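PDB 3E57: uncharacterized protein Tm1382 from Thermotoga maritima, which is of unknown function but probably acts as a Nudix hydrolase, a family that typically cleaves nucleoside diphosphates linked to other moieties. Local coordinates for residues E16-V20 with H106-G110; F33-V39 with L141-S147; Y72-G78 with L159-K165; N97-L101 with V191-S196. One frame throughout, in Å; residues are numbered along the deposited sequence.

Interaction 1: residues E16-V20 with H106-G110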
loop_
_atom_site.group_PDB
_atom_site.type_symbol
_atom_site.label_atom_id
_atom_site.label_comp_id
_atom_site.label_asym_id
_atom_site.label_seq_id
_atom_site.Cartn_x
_atom_site.Cartn_y
_atom_site.Cartn_z
ATOM N N GLU B 16 28.729 13.155 0.421
ATOM C CA GLU B 16 27.372 13.147 -0.192
ATOM C C GLU B 16 26.295 13.530 0.833
ATOM O O GLU B 16 25.833 12.687 1.607
ATOM C CB GLU B 16 27.084 11.763 -0.790
ATOM C CG GLU B 16 25.742 11.645 -1.524
ATOM C CD GLU B 16 25.460 10.245 -2.045
ATOM O OE1 GLU B 16 26.265 9.328 -1.774
ATOM O OE2 GLU B 16 24.423 10.058 -2.723
ATOM N N ARG B 17 25.904 14.805 0.839
ATOM C CA ARG B 17 24.759 15.261 1.632
ATOM C C ARG B 17 23.503 15.153 0.774
ATOM O O ARG B 17 23.482 15.637 -0.361
ATOM C CB ARG B 17 24.940 16.704 2.101
ATOM C CG ARG B 17 26.089 16.896 3.096
ATOM C CD ARG B 17 25.618 17.590 4.372
ATOM N NE ARG B 17 25.080 18.924 4.111
ATOM C CZ ARG B 17 24.292 19.597 4.948
ATOM N NH1 ARG B 17 23.943 19.085 6.125
ATOM N NH2 ARG B 17 23.851 20.802 4.611
ATOM N N ILE B 18 22.453 14.549 1.323
ATOM C CA ILE B 18 21.272 14.194 0.523
ATOM C C ILE B 18 19.950 14.709 1.093
ATOM O O ILE B 18 19.850 14.990 2.284
ATOM C CB ILE B 18 21.196 12.664 0.255
ATOM C CG1 ILE B 18 21.343 11.832 1.539
ATOM C CG2 ILE B 18 22.269 12.255 -0.737
ATOM C CD1 ILE B 18 20.115 11.758 2.396
ATOM N N LEU B 19 18.943 14.835 0.222
ATOM C CA LEU B 19 17.653 15.421 0.588
ATOM C C LEU B 19 16.859 14.499 1.511
ATOM O O LEU B 19 16.660 13.308 1.218
ATOM C CB LEU B 19 16.818 15.745 -0.663
ATOM C CG LEU B 19 15.449 16.423 -0.481
ATOM C CD1 LEU B 19 15.598 17.805 0.148
ATOM C CD2 LEU B 19 14.716 16.522 -1.810
ATOM N N VAL B 20 16.395 15.075 2.616
ATOM C CA VAL B 20 15.586 14.366 3.594
ATOM C C VAL B 20 14.433 15.244 4.064
ATOM O O VAL B 20 14.439 16.448 3.843
ATOM C CB VAL B 20 16.438 13.931 4.808
ATOM C CG1 VAL B 20 17.508 12.950 4.375
ATOM C CG2 VAL B 20 17.084 15.152 5.509
ATOM N N HIS B 106 19.279 8.947 -4.601
ATOM C CA HIS B 106 19.165 10.057 -3.662
ATOM C C HIS B 106 19.266 11.395 -4.382
ATOM O O HIS B 106 19.849 11.485 -5.464
ATOM C CB HIS B 106 20.244 9.943 -2.590
ATOM C CG HIS B 106 20.047 8.778 -1.675
ATOM N ND1 HIS B 106 20.469 7.504 -1.993
ATOM C CD2 HIS B 106 19.457 8.689 -0.459
ATOM C CE1 HIS B 106 20.156 6.682 -1.007
ATOM N NE2 HIS B 106 19.545 7.375 -0.062
ATOM N N VAL B 107 18.680 12.430 -3.789
ATOM C CA VAL B 107 18.874 13.788 -4.280
ATOM C C VAL B 107 20.040 14.381 -3.492
ATOM O O VAL B 107 20.047 14.328 -2.267
ATOM C CB VAL B 107 17.599 14.638 -4.112
ATOM C CG1 VAL B 107 17.854 16.090 -4.519
ATOM C CG2 VAL B 107 16.451 14.027 -4.928
ATOM N N ARG B 108 21.024 14.921 -4.208
ATOM C CA ARG B 108 22.242 15.445 -3.587
ATOM C C ARG B 108 22.149 16.950 -3.429
ATOM O O ARG B 108 21.549 17.640 -4.252
ATOM C CB ARG B 108 23.464 15.116 -4.437
ATOM C CG ARG B 108 23.710 13.631 -4.645
ATOM C CD ARG B 108 24.768 13.423 -5.712
ATOM N NE ARG B 108 24.946 12.017 -6.065
ATOM C CZ ARG B 108 25.530 11.584 -7.184
ATOM N NH1 ARG B 108 25.996 12.437 -8.093
ATOM N NH2 ARG B 108 25.636 10.277 -7.405
ATOM N N GLU B 109 22.774 17.458 -2.373
ATOM C CA GLU B 109 22.794 18.901 -2.089
ATOM C C GLU B 109 23.275 19.760 -3.260
ATOM O O GLU B 109 22.798 20.888 -3.445
ATOM C CB GLU B 109 23.666 19.173 -0.864
ATOM C CG GLU B 109 23.497 20.571 -0.298
ATOM C CD GLU B 109 24.170 20.735 1.045
ATOM O OE1 GLU B 109 25.109 19.966 1.341
ATOM O OE2 GLU B 109 23.754 21.640 1.801
ATOM N N GLY B 110 24.213 19.226 -4.040
ATOM C CA GLY B 110 24.753 19.917 -5.201
ATOM C C GLY B 110 23.890 19.871 -6.446
ATOM O O GLY B 110 24.267 20.424 -7.474
HETATM O O HOH W 1 17.614 12.013 -1.225
#
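L19 and V107 lie side by side at the tight, buried end of this contact, pointing the same way with L19 CB 3.7 Å from V107 CB. The backbones meet in a single beta bridge, I18 with R108, that runs from this buried end out to the exposed R17: L19 N donates to V107 O (2.8 Å) and E109 N to R17 O. A water extends the pairing, donating to L19 O and accepting from V107 N. I18 presses CG2 against H106 CB at 3.6 Å, while the far end of the H106 ring reaches Q68 through NE2. Outward, the packing gives way to charge. R17 bends at chi2 and chi3 so that its guanidinium meets E109 side-on, NE to OE1 at 3.0 Å and NH2 to OE2 at 2.9 Å; the two planes are 52° apart, and OE1 is met from above the carboxylate plane. E16 and R108 are looser still: OE2 stands 3.9 Å from NE, a long salt bridge with the planes nearly perpendicular. Strand 17-22 thereby bridges to the loop before helix 115-130, the helix that in Nudix hydrolases typically carries much of the Nudix box; this is probably the loop leading into it.

Interaction 2: residues F33-V39 with L141-S147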
loop_
_atom_site.group_PDB
_atom_site.type_symbol
_atom_site.label_atom_id
_atom_site.label_comp_id
_atom_site.label_asym_id
_atom_site.label_seq_id
_atom_site.Cartn_x
_atom_site.Cartn_y
_atom_site.Cartn_z
ATOM N N PHE B 33 0.012 6.048 5.763
ATOM C CA PHE B 33 -0.341 5.023 4.789
ATOM C C PHE B 33 0.795 4.041 4.616
ATOM O O PHE B 33 1.930 4.352 4.942
ATOM C CB PHE B 33 -0.725 5.651 3.447
ATOM C CG PHE B 33 0.388 6.386 2.766
ATOM C CD1 PHE B 33 1.051 5.825 1.683
ATOM C CD2 PHE B 33 0.756 7.658 3.184
ATOM C CE1 PHE B 33 2.056 6.516 1.043
ATOM C CE2 PHE B 33 1.754 8.349 2.551
ATOM C CZ PHE B 33 2.412 7.783 1.472
ATOM N N GLU B 34 0.460 2.862 4.112
ATOM C CA GLU B 34 1.419 1.786 3.873
ATOM C C GLU B 34 1.213 1.333 2.446
ATOM O O GLU B 34 0.190 0.757 2.134
ATOM C CB GLU B 34 1.146 0.623 4.838
ATOM C CG GLU B 34 2.004 -0.629 4.624
ATOM C CD GLU B 34 3.455 -0.453 5.076
ATOM O OE1 GLU B 34 3.690 0.252 6.087
ATOM O OE2 GLU B 34 4.353 -1.041 4.419
ATOM N N GLY B 35 2.175 1.615 1.581
ATOM C CA GLY B 35 2.054 1.262 0.172
ATOM C C GLY B 35 2.231 2.491 -0.682
ATOM O O GLY B 35 3.230 3.181 -0.557
ATOM N N PHE B 36 1.255 2.768 -1.542
ATOM C CA PHE B 36 1.311 3.914 -2.437
ATOM C C PHE B 36 0.083 4.778 -2.227
ATOM O O PHE B 36 -1.000 4.259 -1.973
ATOM C CB PHE B 36 1.346 3.446 -3.887
ATOM C CG PHE B 36 1.007 4.508 -4.894
ATOM C CD1 PHE B 36 1.993 5.326 -5.416
ATOM C CD2 PHE B 36 -0.305 4.685 -5.326
ATOM C CE1 PHE B 36 1.681 6.312 -6.364
ATOM C CE2 PHE B 36 -0.626 5.654 -6.266
ATOM C CZ PHE B 36 0.371 6.473 -6.786
ATOM N N MET B 37 0.266 6.087 -2.354
ATOM C CA MET B 37 -0.847 7.056 -2.350
ATOM C C MET B 37 -0.626 8.142 -3.400
ATOM O O MET B 37 0.456 8.726 -3.465
ATOM C CB MET B 37 -0.964 7.721 -0.982
ATOM C CG MET B 37 -2.177 8.642 -0.892
ATOM S SD MET B 37 -2.431 9.300 0.747
ATOM C CE MET B 37 -0.942 10.239 0.949
ATOM N N ARG B 38 -1.649 8.398 -4.219
ATOM C CA ARG B 38 -1.615 9.463 -5.212
ATOM C C ARG B 38 -1.591 10.790 -4.490
ATOM O O ARG B 38 -2.336 10.971 -3.533
ATOM C CB ARG B 38 -2.844 9.417 -6.112
ATOM C CG ARG B 38 -2.987 10.616 -7.061
ATOM C CD ARG B 38 -3.386 10.188 -8.450
ATOM N NE ARG B 38 -2.358 9.244 -8.886
ATOM C CZ ARG B 38 -1.931 9.037 -10.124
ATOM N NH1 ARG B 38 -2.422 9.704 -11.173
ATOM N NH2 ARG B 38 -0.989 8.129 -10.293
ATOM N N VAL B 39 -0.709 11.682 -4.923
ATOM C CA VAL B 39 -0.706 13.065 -4.439
ATOM C C VAL B 39 -0.443 14.007 -5.606
ATOM O O VAL B 39 0.046 13.594 -6.647
ATOM C CB VAL B 39 0.317 13.325 -3.283
ATOM C CG1 VAL B 39 0.192 12.272 -2.160
ATOM C CG2 VAL B 39 1.717 13.417 -3.808
ATOM N N LEU B 141 3.238 10.170 -10.269
ATOM C CA LEU B 141 2.101 9.356 -9.863
ATOM C C LEU B 141 1.754 9.523 -8.393
ATOM O O LEU B 141 0.591 9.596 -8.039
ATOM C CB LEU B 141 2.356 7.878 -10.180
ATOM C CG LEU B 141 2.654 7.511 -11.634
ATOM C CD1 LEU B 141 2.749 5.988 -11.771
ATOM C CD2 LEU B 141 1.600 8.068 -12.571
ATOM N N GLY B 142 2.753 9.572 -7.525
ATOM C CA GLY B 142 2.498 9.740 -6.098
ATOM C C GLY B 142 3.658 9.276 -5.251
ATOM O O GLY B 142 4.797 9.211 -5.728
ATOM N N LEU B 143 3.348 8.919 -4.009
ATOM C CA LEU B 143 4.342 8.566 -3.005
ATOM C C LEU B 143 4.290 7.113 -2.572
ATOM O O LEU B 143 3.207 6.529 -2.418
ATOM C CB LEU B 143 4.133 9.427 -1.763
ATOM C CG LEU B 143 4.296 10.939 -1.967
ATOM C CD1 LEU B 143 4.257 11.642 -0.615
ATOM C CD2 LEU B 143 5.574 11.244 -2.684
ATOM N N ILE B 144 5.467 6.548 -2.341
ATOM C CA ILE B 144 5.594 5.194 -1.805
ATOM C C ILE B 144 6.177 5.251 -0.409
ATOM O O ILE B 144 7.288 5.765 -0.207
ATOM C CB ILE B 144 6.531 4.311 -2.636
ATOM C CG1 ILE B 144 6.095 4.261 -4.101
ATOM C CG2 ILE B 144 6.604 2.919 -1.999
ATOM C CD1 ILE B 144 7.083 3.501 -5.013
ATOM N N ASN B 145 5.444 4.697 0.548
ATOM C CA ASN B 145 5.873 4.667 1.931
ATOM C C ASN B 145 5.580 3.290 2.461
ATOM O O ASN B 145 4.424 2.940 2.687
ATOM C CB ASN B 145 5.124 5.729 2.749
ATOM C CG ASN B 145 5.610 5.824 4.181
ATOM O OD1 ASN B 145 6.810 5.872 4.435
ATOM N ND2 ASN B 145 4.678 5.863 5.127
ATOM N N SER B 146 6.617 2.473 2.603
ATOM C CA SER B 146 6.435 1.114 3.102
ATOM C C SER B 146 7.392 0.872 4.238
ATOM O O SER B 146 8.480 1.440 4.270
ATOM C CB SER B 146 6.689 0.091 2.010
ATOM O OG SER B 146 7.996 0.248 1.524
ATOM N N SER B 147 6.983 0.018 5.165
ATOM C CA SER B 147 7.708 -0.143 6.400
ATOM C C SER B 147 8.213 -1.569 6.566
ATOM O O SER B 147 8.593 -1.952 7.668
ATOM C CB SER B 147 6.805 0.224 7.576
ATOM O OG SER B 147 5.707 -0.666 7.659
#
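Strand 36-38 runs antiparallel to strand 141-145 at 152°, with G35–N145 and M37–L143 as hydrogen-bonded pairs and F36–I144 as a non-hydrogen-bonded pair between them. F36 lays its ring along the neighbouring backbone, CE1 3.5 Å from G142 CA and the L141 carbonyl at the ring edge. A side chain on G142 would run into this ring and M37 O. F33 comes across from the other face of the sheet: its CE1 touches N145 CB at 3.6 Å, its CZ reaches L143 CB, and M37 CB lies over one ring face, offset toward the rim. N145 then turns ND2 to F33 O, 3.1 Å away, while its OD1 takes the ammonium of K67. E34 sets CG anti to the backbone N (chi1 175°) and bends at chi2 (73°), which curls its carboxylate onto S147; this residue donates OG to OE1 at 2.7 Å and backbone N to the syn lone pair of OE2 at 2.9 Å. At the opposite end, L141 O sits over one face of the R38 guanidinium, poorly angled for a hydrogen bond. Helix 23-30 covers L143 and N145, helix 194-206 packs on F36 and I144, and L141 with G142 forms a classic beta bulge opposite L159. Strand 36-38 also pairs with a strand of the second subunit, carrying the sheet across the interface.

Interaction 3: residues Y72-G78 with L159-K165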
loop_
_atom_site.group_PDB
_atom_site.type_symbol
_atom_site.label_atom_id
_atom_site.label_comp_id
_atom_site.label_asym_id
_atom_site.label_seq_id
_atom_site.Cartn_x
_atom_site.Cartn_y
_atom_site.Cartn_z
ATOM N N TYR B 72 11.915 7.904 -8.027
ATOM C CA TYR B 72 11.810 6.495 -8.417
ATOM C C TYR B 72 11.022 6.427 -9.724
ATOM O O TYR B 72 9.811 6.683 -9.748
ATOM C CB TYR B 72 11.102 5.711 -7.317
ATOM C CG TYR B 72 11.239 4.207 -7.428
ATOM C CD1 TYR B 72 12.463 3.581 -7.183
ATOM C CD2 TYR B 72 10.157 3.406 -7.745
ATOM C CE1 TYR B 72 12.601 2.211 -7.276
ATOM C CE2 TYR B 72 10.297 2.015 -7.829
ATOM C CZ TYR B 72 11.526 1.433 -7.592
ATOM O OH TYR B 72 11.657 0.047 -7.676
ATOM N N VAL B 73 11.711 6.111 -10.812
ATOM C CA VAL B 73 11.148 6.260 -12.137
ATOM C C VAL B 73 10.988 4.914 -12.818
ATOM O O VAL B 73 11.950 4.157 -12.956
ATOM C CB VAL B 73 12.034 7.169 -13.016
ATOM C CG1 VAL B 73 11.362 7.409 -14.367
ATOM C CG2 VAL B 73 12.317 8.494 -12.298
ATOM N N VAL B 74 9.761 4.632 -13.235
ATOM C CA VAL B 74 9.453 3.488 -14.054
ATOM C C VAL B 74 9.454 3.980 -15.498
ATOM O O VAL B 74 8.833 5.005 -15.810
ATOM C CB VAL B 74 8.068 2.929 -13.702
ATOM C CG1 VAL B 74 7.682 1.813 -14.679
ATOM C CG2 VAL B 74 8.052 2.431 -12.251
ATOM N N ILE B 75 10.163 3.266 -16.362
ATOM C CA ILE B 75 10.347 3.687 -17.745
ATOM C C ILE B 75 9.494 2.821 -18.650
ATOM O O ILE B 75 9.532 1.600 -18.539
ATOM C CB ILE B 75 11.841 3.585 -18.147
ATOM C CG1 ILE B 75 12.638 4.666 -17.421
ATOM C CG2 ILE B 75 12.021 3.725 -19.665
ATOM C CD1 ILE B 75 14.114 4.488 -17.526
ATOM N N MET B 76 8.710 3.460 -19.525
ATOM C CA MET B 76 7.988 2.757 -20.581
ATOM C C MET B 76 8.415 3.231 -21.965
ATOM O O MET B 76 8.461 4.436 -22.214
ATOM C CB MET B 76 6.485 2.961 -20.441
ATOM C CG MET B 76 5.845 2.065 -19.394
ATOM S SD MET B 76 4.054 2.107 -19.500
ATOM C CE MET B 76 3.727 0.902 -20.794
ATOM N N ASP B 77 8.723 2.272 -22.839
ATOM C CA ASP B 77 9.052 2.516 -24.248
ATOM C C ASP B 77 7.896 1.924 -25.039
ATOM O O ASP B 77 7.744 0.705 -25.110
ATOM C CB ASP B 77 10.379 1.832 -24.614
ATOM C CG ASP B 77 10.891 2.200 -26.017
ATOM O OD1 ASP B 77 10.086 2.554 -26.899
ATOM O OD2 ASP B 77 12.115 2.104 -26.243
ATOM N N GLY B 78 7.055 2.796 -25.588
ATOM C CA GLY B 78 5.837 2.366 -26.253
ATOM C C GLY B 78 4.924 1.711 -25.238
ATOM O O GLY B 78 4.618 2.296 -24.193
ATOM N N LEU B 159 7.166 8.410 -6.928
ATOM C CA LEU B 159 6.987 7.546 -8.084
ATOM C C LEU B 159 6.567 8.307 -9.337
ATOM O O LEU B 159 5.556 9.023 -9.335
ATOM C CB LEU B 159 5.930 6.502 -7.776
ATOM C CG LEU B 159 5.564 5.509 -8.884
ATOM C CD1 LEU B 159 6.791 4.699 -9.346
ATOM C CD2 LEU B 159 4.444 4.590 -8.360
ATOM N N PHE B 160 7.345 8.120 -10.401
ATOM C CA PHE B 160 7.057 8.670 -11.713
ATOM C C PHE B 160 6.981 7.585 -12.746
ATOM O O PHE B 160 7.652 6.558 -12.628
ATOM C CB PHE B 160 8.177 9.608 -12.171
ATOM C CG PHE B 160 8.369 10.794 -11.305
ATOM C CD1 PHE B 160 7.813 12.019 -11.651
ATOM C CD2 PHE B 160 9.109 10.698 -10.142
ATOM C CE1 PHE B 160 7.981 13.112 -10.840
ATOM C CE2 PHE B 160 9.280 11.790 -9.330
ATOM C CZ PHE B 160 8.721 12.999 -9.683
ATOM N N LEU B 161 6.190 7.849 -13.781
ATOM C CA LEU B 161 6.182 7.078 -15.008
ATOM C C LEU B 161 6.856 7.939 -16.081
ATOM O O LEU B 161 6.382 9.039 -16.394
ATOM C CB LEU B 161 4.750 6.780 -15.415
ATOM C CG LEU B 161 4.531 6.073 -16.742
ATOM C CD1 LEU B 161 5.297 4.757 -16.799
ATOM C CD2 LEU B 161 3.042 5.857 -16.952
ATOM N N GLY B 162 7.966 7.457 -16.619
ATOM C CA GLY B 162 8.662 8.179 -17.690
ATOM C C GLY B 162 8.434 7.440 -18.987
ATOM O O GLY B 162 8.835 6.286 -19.112
ATOM N N ARG B 163 7.781 8.079 -19.952
ATOM C CA ARG B 163 7.569 7.447 -21.248
ATOM C C ARG B 163 8.579 8.010 -22.250
ATOM O O ARG B 163 8.796 9.222 -22.297
ATOM C CB ARG B 163 6.147 7.673 -21.757
ATOM C CG ARG B 163 5.030 6.990 -20.962
ATOM C CD ARG B 163 3.721 7.129 -21.751
ATOM N NE ARG B 163 2.536 6.545 -21.112
ATOM C CZ ARG B 163 1.743 7.178 -20.248
ATOM N NH1 ARG B 163 1.999 8.425 -19.855
ATOM N NH2 ARG B 163 0.685 6.547 -19.752
ATOM N N GLY B 164 9.190 7.139 -23.042
ATOM C CA GLY B 164 10.175 7.597 -24.016
ATOM C C GLY B 164 10.776 6.510 -24.878
ATOM O O GLY B 164 10.136 5.497 -25.164
ATOM N N LYS B 165 12.007 6.741 -25.313
ATOM C CA LYS B 165 12.766 5.743 -26.032
ATOM C C LYS B 165 13.835 5.270 -25.074
ATOM O O LYS B 165 14.537 6.090 -24.485
ATOM C CB LYS B 165 13.407 6.338 -27.303
ATOM C CG LYS B 165 13.901 5.279 -28.299
ATOM C CD LYS B 165 12.824 4.892 -29.340
ATOM C CE LYS B 165 12.826 3.383 -29.646
ATOM N NZ LYS B 165 14.129 2.853 -30.148
#
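L159 and L161 both set CG anti to their backbone N (chi1 178° and 175°), which swings each CD1 across to the neighbouring strand 72-77. L159 CD1 settles at the edge of the Y72 ring, 3.9 Å from CD2, and also meets V74 CG2; L161 CD1 lies 3.8 Å from M76 CG, and L161 CD2 covers the centre of the R163 guanidinium face. On the opposite side of the sheet, V73 CG2 approaches F160 CB at 4.3 Å. G162 keeps this side slim, since a side chain there would press tightly on V73 CG1. The strands run parallel, and their backbone bonds alternate without a break from F160 N to Y72 O (2.9 Å) through to G164 N and M76 O. At the far end the D77 side chain crosses that of K165 obliquely, OD2 3.7 Å from CE but 4.5 Å from NZ, beyond a salt bridge; OD2 accepts instead from F166 N. An alanine in place of D77 would remove this acceptor and is likely to leave the F166 amide without its mate and the K165 ammonium without its nearby opposite charge. V73 and F160 pack on helix 115-130, Y72 and L159 on helix 194-206: a central parallel strand pair covered by helices on both faces, as in the alpha/beta/alpha sandwich of the Nudix fold.

Interaction 4: residues N97-L101 with V191-S196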
loop_
_atom_site.group_PDB
_atom_site.type_symbol
_atom_site.label_atom_id
_atom_site.label_comp_id
_atom_site.label_asym_id
_atom_site.label_seq_id
_atom_site.Cartn_x
_atom_site.Cartn_y
_atom_site.Cartn_z
ATOM N N ASN B 97 19.024 -12.521 -7.292
ATOM C CA ASN B 97 18.742 -11.301 -8.022
ATOM C C ASN B 97 17.301 -11.300 -8.485
ATOM O O ASN B 97 16.904 -12.106 -9.328
ATOM C CB ASN B 97 19.707 -11.151 -9.188
ATOM C CG ASN B 97 21.153 -10.986 -8.724
ATOM O OD1 ASN B 97 22.039 -11.743 -9.131
ATOM N ND2 ASN B 97 21.388 -10.008 -7.852
ATOM N N LEU B 98 16.515 -10.424 -7.870
ATOM C CA LEU B 98 15.124 -10.237 -8.226
ATOM C C LEU B 98 15.058 -9.352 -9.452
ATOM O O LEU B 98 15.966 -8.558 -9.706
ATOM C CB LEU B 98 14.362 -9.544 -7.103
ATOM C CG LEU B 98 14.142 -10.250 -5.762
ATOM C CD1 LEU B 98 14.229 -9.217 -4.648
ATOM C CD2 LEU B 98 12.817 -10.950 -5.713
ATOM N N TYR B 99 13.979 -9.485 -10.205
ATOM C CA TYR B 99 13.645 -8.481 -11.201
ATOM C C TYR B 99 13.220 -7.206 -10.457
ATOM O O TYR B 99 12.581 -7.265 -9.400
ATOM C CB TYR B 99 12.506 -8.952 -12.081
ATOM C CG TYR B 99 12.798 -10.176 -12.937
ATOM C CD1 TYR B 99 13.707 -10.126 -13.982
ATOM C CD2 TYR B 99 12.114 -11.356 -12.725
ATOM C CE1 TYR B 99 13.943 -11.257 -14.791
ATOM C CE2 TYR B 99 12.334 -12.475 -13.505
ATOM C CZ TYR B 99 13.249 -12.424 -14.543
ATOM O OH TYR B 99 13.451 -13.569 -15.310
ATOM N N SER B 100 13.590 -6.057 -10.995
ATOM C CA SER B 100 13.190 -4.793 -10.387
ATOM C C SER B 100 12.522 -3.879 -11.411
ATOM O O SER B 100 12.758 -3.986 -12.620
ATOM C CB SER B 100 14.394 -4.127 -9.736
ATOM O OG SER B 100 15.315 -3.735 -10.719
ATOM N N LEU B 101 11.674 -2.997 -10.898
ATOM C CA LEU B 101 10.857 -2.095 -11.685
ATOM C C LEU B 101 11.001 -0.744 -11.007
ATOM O O LEU B 101 10.504 -0.541 -9.880
ATOM C CB LEU B 101 9.387 -2.502 -11.649
ATOM C CG LEU B 101 8.430 -1.587 -12.405
ATOM C CD1 LEU B 101 8.647 -1.759 -13.919
ATOM C CD2 LEU B 101 6.974 -1.812 -12.039
ATOM N N VAL B 191 6.794 -12.052 -8.707
ATOM C CA VAL B 191 8.110 -12.466 -8.192
ATOM C C VAL B 191 8.971 -11.296 -7.716
ATOM O O VAL B 191 10.120 -11.466 -7.318
ATOM C CB VAL B 191 8.888 -13.276 -9.244
ATOM C CG1 VAL B 191 8.093 -14.529 -9.612
ATOM C CG2 VAL B 191 9.180 -12.444 -10.488
ATOM N N MET B 192 8.426 -10.100 -7.769
ATOM C CA MET B 192 9.174 -8.931 -7.351
ATOM C C MET B 192 8.826 -8.642 -5.899
ATOM O O MET B 192 7.919 -9.265 -5.333
ATOM C CB MET B 192 8.868 -7.748 -8.271
ATOM C CG MET B 192 9.512 -7.906 -9.673
ATOM S SD MET B 192 9.429 -6.459 -10.768
ATOM C CE MET B 192 7.768 -6.108 -10.458
ATOM N N GLU B 193 9.569 -7.725 -5.291
ATOM C CA GLU B 193 9.392 -7.376 -3.885
ATOM C C GLU B 193 9.505 -5.868 -3.698
ATOM O O GLU B 193 9.844 -5.146 -4.620
ATOM C CB GLU B 193 10.443 -8.096 -3.016
ATOM C CG GLU B 193 10.333 -9.614 -3.007
ATOM C CD GLU B 193 11.421 -10.293 -2.182
ATOM O OE1 GLU B 193 12.250 -9.579 -1.564
ATOM O OE2 GLU B 193 11.458 -11.550 -2.167
ATOM N N GLY B 194 9.186 -5.395 -2.498
ATOM C CA GLY B 194 9.432 -4.000 -2.139
ATOM C C GLY B 194 8.720 -3.000 -3.028
ATOM O O GLY B 194 7.544 -3.183 -3.371
ATOM N N TRP B 195 9.430 -1.919 -3.352
ATOM C CA TRP B 195 8.891 -0.834 -4.165
ATOM C C TRP B 195 8.598 -1.306 -5.578
ATOM O O TRP B 195 7.678 -0.803 -6.204
ATOM C CB TRP B 195 9.862 0.342 -4.212
ATOM C CG TRP B 195 9.958 1.138 -2.951
ATOM C CD1 TRP B 195 9.481 0.807 -1.725
ATOM C CD2 TRP B 195 10.586 2.416 -2.809
ATOM N NE1 TRP B 195 9.772 1.806 -0.816
ATOM C CE2 TRP B 195 10.452 2.802 -1.462
ATOM C CE3 TRP B 195 11.266 3.259 -3.688
ATOM C CZ2 TRP B 195 10.951 4.012 -0.975
ATOM C CZ3 TRP B 195 11.777 4.468 -3.200
ATOM C CH2 TRP B 195 11.613 4.823 -1.852
ATOM N N SER B 196 9.359 -2.278 -6.079
ATOM C CA SER B 196 9.090 -2.835 -7.412
ATOM C C SER B 196 7.695 -3.455 -7.482
ATOM O O SER B 196 6.933 -3.218 -8.419
ATOM C CB SER B 196 10.171 -3.853 -7.800
ATOM O OG SER B 196 11.406 -3.182 -8.053
HETATM O O HOH W 2 11.709 -6.745 -6.832
#
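M192 sets CG anti to the carbonyl carbon (chi1 -72°), bringing it 3.1 Å from Y99 O, and bends at chi3, which turns CE toward L101; SD passes 4.1 Å from L101 CB. Beside it, S196 OG takes the backbone N-H of L101 at 2.9 Å in an almost straight bond (170°). L98 lies across the E193 side chain at about a right angle, CD1 3.7 Å from OE1, while its CD2 reaches V191 O at 3.2 Å. V191 CG2 meets the edge of the Y99 ring in its plane, 3.8 Å from CD2. A water joins the backbones, donating to Y99 O and accepting from E193 N. Replacing M192 by an alanine removes CG, SD and CE and would probably open a gap beside Y99 O and L101 CB. One shell out, Y72 OH hydrogen-bonds to S196 OG, F188 meets the Y99 ring edge-to-face, and T84 holds S100 OG, tying the loop to strand 80-85. A200 packs against M192 and L101. The loop leading into strand 103-104 thus packs on the chain entering helix 194-206, with S196 of that helix joining in; the helix belongs to one helical layer of the Nudix alpha/beta/alpha sandwich.

In the fold
Interactions 2 and 3 are the buried ones, both built on backbone ladders of the same sheet: one antiparallel, one parallel, joined where L141 and G142 hydrogen-bond to L159. Interactions 1 and 4 are only partly buried, involve loops, and each add a bridging water. Charge dominates the outer side of interaction 1, whereas interaction 4 relies on a serine hydroxyl and a methionine. Y72 links interaction 3 to interaction 4 by its hydroxyl, which reaches L101 O and S196 OG, and W195 links interaction 4 back to interaction 2. Interaction 1 stands apart, its centre about 25 Å from that of interaction 4, and interaction 2 alone borders the second subunit.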